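Local atomic coordinates of spindle assembly checkpoint serine/threonine-protein kinase BUB1 (PDB entry 3ESL), a protein that phosphorylates serine and threonine residues of proteins, including BUB3, and acts in the spindle assembly checkpoint that delays anaphase until chromosomes are bioriented on the spindle. Residues F121-L124 with L125-Q129. Residues are numbered along the deposited sequence; the frame is centred on the assembly and turned at random.
Sequences FSKL and LENAQ
Four successive i to i+4 backbone bonds tie Phe121, Ser122, Lys123 and Leu124 to Leu125, Glu126, Asn127 and Ala128, carrying helix 115-127 through its last turn. The shortest runs from Glu126 N to Ser122 O, 2.7 Å, and the last, from Ala128 N to Leu124 O, is noticeably more bent, its N-H...O angle falling to 145°. There the helix ends in a Schellman motif: Gln129 takes a positive phi, and its N donates a hydrogen bond back to Glu126 O at 2.8 Å. The side chain of Gln129 folds over the same end, NE2 donating to Asn127 O at 2.9 Å, the oxygen lying close to the plane of the Gln129 amide.

Phe121 and Leu125, one turn apart, share the face that packs between helices 95-108 and 131-143 in the all-alpha, TPR-like domain that forms the conserved N-terminal region of BUB1. On this buried side, CE1 of the Phe121 ring meets Leu125 CG at 4.1 Å, the two side chains meeting at a slant. Leu125 CG stands anti to its carbonyl carbon (chi1 -65°), which also lays it against Phe121 O. Helix 131-143 packs on both residues through Leu137, while Phe102 of helix 95-108 stacks on the Phe121 ring.

A polar pair flanks this apolar one. One water donates to both Ser122 OG, at 2.9 Å, and Glu126 OE1, at 2.8 Å, bridging a hydroxyl and a carboxylate that each have a further partner: Ser122 OG bonds to Ala134 O, and Glu126 OE2 forms a salt bridge with Arg162, which would probably favour the ionised carboxylate. On the exposed side, Lys123 starts extended and then bends at chi3 and chi4, bringing its end close to the Asn127 amide, whose ND2 packs 3.7 Å from Lys123 CG.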
ATOM      1  N   PHE A 121       0.324  -8.385  -2.223  1.00 19.97           N
ATOM      2  CA  PHE A 121      -0.074  -9.103  -1.020  1.00 20.91           C
ATOM      3  C   PHE A 121       0.440 -10.550  -1.133  1.00 22.56           C
ATOM      4  O   PHE A 121       1.039 -11.090  -0.195  1.00 22.15           O
ATOM      5  CB  PHE A 121      -1.598  -9.041  -0.882  1.00 22.24           C
ATOM      6  CG  PHE A 121      -2.133  -9.436   0.488  1.00 21.41           C
ATOM      7  CD1 PHE A 121      -1.296  -9.922   1.493  1.00 23.11           C
ATOM      8  CD2 PHE A 121      -3.500  -9.347   0.738  1.00 24.94           C
ATOM      9  CE1 PHE A 121      -1.816 -10.294   2.745  1.00 24.24           C
ATOM     10  CE2 PHE A 121      -4.029  -9.734   1.977  1.00 23.28           C
ATOM     11  CZ  PHE A 121      -3.189 -10.197   2.976  1.00 22.82           C
ATOM     12  N   SER A 122       0.260 -11.150  -2.305  1.00 21.62           N
ATOM     13  CA  SER A 122       0.778 -12.506  -2.541  1.00 23.67           C
ATOM     14  C   SER A 122       2.293 -12.566  -2.351  1.00 24.46           C
ATOM     15  O   SER A 122       2.806 -13.524  -1.742  1.00 25.53           O
ATOM     16  CB  SER A 122       0.390 -13.015  -3.933  1.00 25.69           C
ATOM     17  OG  SER A 122       0.979 -14.291  -4.179  1.00 28.80           O
ATOM     18  N   LYS A 123       3.008 -11.565  -2.875  1.00 22.73           N
ATOM     19  CA  LYS A 123       4.465 -11.487  -2.726  1.00 24.73           C
ATOM     20  C   LYS A 123       4.850 -11.458  -1.245  1.00 26.69           C
ATOM     21  O   LYS A 123       5.790 -12.144  -0.833  1.00 24.46           O
ATOM     22  CB  LYS A 123       5.040 -10.279  -3.467  1.00 27.55           C
ATOM     23  CG  LYS A 123       6.570 -10.177  -3.421  1.00 32.37           C
ATOM     24  CD  LYS A 123       7.092  -8.908  -4.119  1.00 38.95           C
ATOM     25  CE  LYS A 123       6.961  -7.657  -3.238  1.00 47.01           C
ATOM     26  NZ  LYS A 123       7.913  -7.650  -2.077  1.00 50.29           N
ATOM     27  N   LEU A 124       4.118 -10.684  -0.440  1.00 21.71           N
ATOM     28  CA  LEU A 124       4.404 -10.641   1.001  1.00 22.68           C
ATOM     29  C   LEU A 124       4.284 -12.041   1.618  1.00 22.78           C
ATOM     30  O   LEU A 124       5.182 -12.481   2.357  1.00 26.12           O
ATOM     31  CB  LEU A 124       3.474  -9.641   1.718  1.00 21.42           C
ATOM     32  CG  LEU A 124       3.687  -9.521   3.231  1.00 26.54           C
ATOM     33  CD1 LEU A 124       4.892  -8.672   3.549  1.00 28.41           C
ATOM     34  CD2 LEU A 124       2.442  -8.958   3.909  1.00 25.61           C
ATOM     35  N   LEU A 125       3.184 -12.731   1.320  1.00 21.32           N
ATOM     36  CA  LEU A 125       2.937 -14.054   1.869  1.00 24.10           C
ATOM     37  C   LEU A 125       3.972 -15.039   1.337  1.00 26.56           C
ATOM     38  O   LEU A 125       4.453 -15.884   2.089  1.00 27.60           O
ATOM     39  CB  LEU A 125       1.536 -14.544   1.530  1.00 25.46           C
ATOM     40  CG  LEU A 125       0.365 -13.763   2.132  1.00 25.83           C
ATOM     41  CD1 LEU A 125      -0.952 -14.442   1.788  1.00 30.04           C
ATOM     42  CD2 LEU A 125       0.540 -13.611   3.650  1.00 29.28           C
ATOM     43  N   GLU A 126       4.309 -14.911   0.054  1.00 25.20           N
ATOM     44  CA  GLU A 126       5.337 -15.781  -0.552  1.00 29.08           C
ATOM     45  C   GLU A 126       6.681 -15.676   0.176  1.00 30.67           C
ATOM     46  O   GLU A 126       7.273 -16.705   0.566  1.00 32.07           O
ATOM     47  CB  GLU A 126       5.495 -15.485  -2.053  1.00 29.67           C
ATOM     48  CG  GLU A 126       6.750 -16.138  -2.661  1.00 30.96           C
ATOM     49  CD  GLU A 126       6.920 -15.888  -4.148  1.00 32.72           C
ATOM     50  OE1 GLU A 126       6.214 -15.022  -4.726  1.00 31.51           O
ATOM     51  OE2 GLU A 126       7.775 -16.580  -4.746  1.00 32.96           O
ATOM     52  N   ASN A 127       7.158 -14.449   0.357  1.00 27.29           N
ATOM     53  CA  ASN A 127       8.409 -14.184   1.068  1.00 33.21           C
ATOM     54  C   ASN A 127       8.374 -14.681   2.514  1.00 32.39           C
ATOM     55  O   ASN A 127       9.401 -15.114   3.052  1.00 33.14           O
ATOM     56  CB  ASN A 127       8.775 -12.700   1.013  1.00 32.21           C
ATOM     57  CG  ASN A 127       9.121 -12.230  -0.398  1.00 35.82           C
ATOM     58  OD1 ASN A 127       9.542 -13.016  -1.244  1.00 38.68           O
ATOM     59  ND2 ASN A 127       8.951 -10.939  -0.646  1.00 36.14           N
ATOM     60  N   ALA A 128       7.190 -14.639   3.124  1.00 29.03           N
ATOM     61  CA  ALA A 128       7.000 -15.149   4.484  1.00 28.99           C
ATOM     62  C   ALA A 128       6.800 -16.658   4.488  1.00 29.43           C
ATOM     63  O   ALA A 128       6.537 -17.246   5.534  1.00 29.30           O
ATOM     64  CB  ALA A 128       5.815 -14.473   5.159  1.00 27.51           C
ATOM     65  N   GLN A 129       6.899 -17.276   3.310  1.00 30.34           N
ATOM     66  CA  GLN A 129       6.768 -18.726   3.155  1.00 30.27           C
ATOM     67  C   GLN A 129       5.366 -19.278   3.448  1.00 31.30           C
ATOM     68  O   GLN A 129       5.206 -20.444   3.812  1.00 32.50           O
ATOM     69  CB  GLN A 129       7.861 -19.479   3.951  1.00 30.93           C
ATOM     70  CG  GLN A 129       9.246 -18.888   3.815  1.00 29.10           C
ATOM     71  CD  GLN A 129       9.760 -18.341   5.120  1.00 27.84           C
ATOM     72  OE1 GLN A 129       9.889 -19.081   6.098  1.00 29.13           O
ATOM     73  NE2 GLN A 129      10.096 -17.059   5.142  1.00 30.76           N
TER
HETATM   74  O   HOH W   1       3.612 -14.179  -5.299  1.00 30.98           O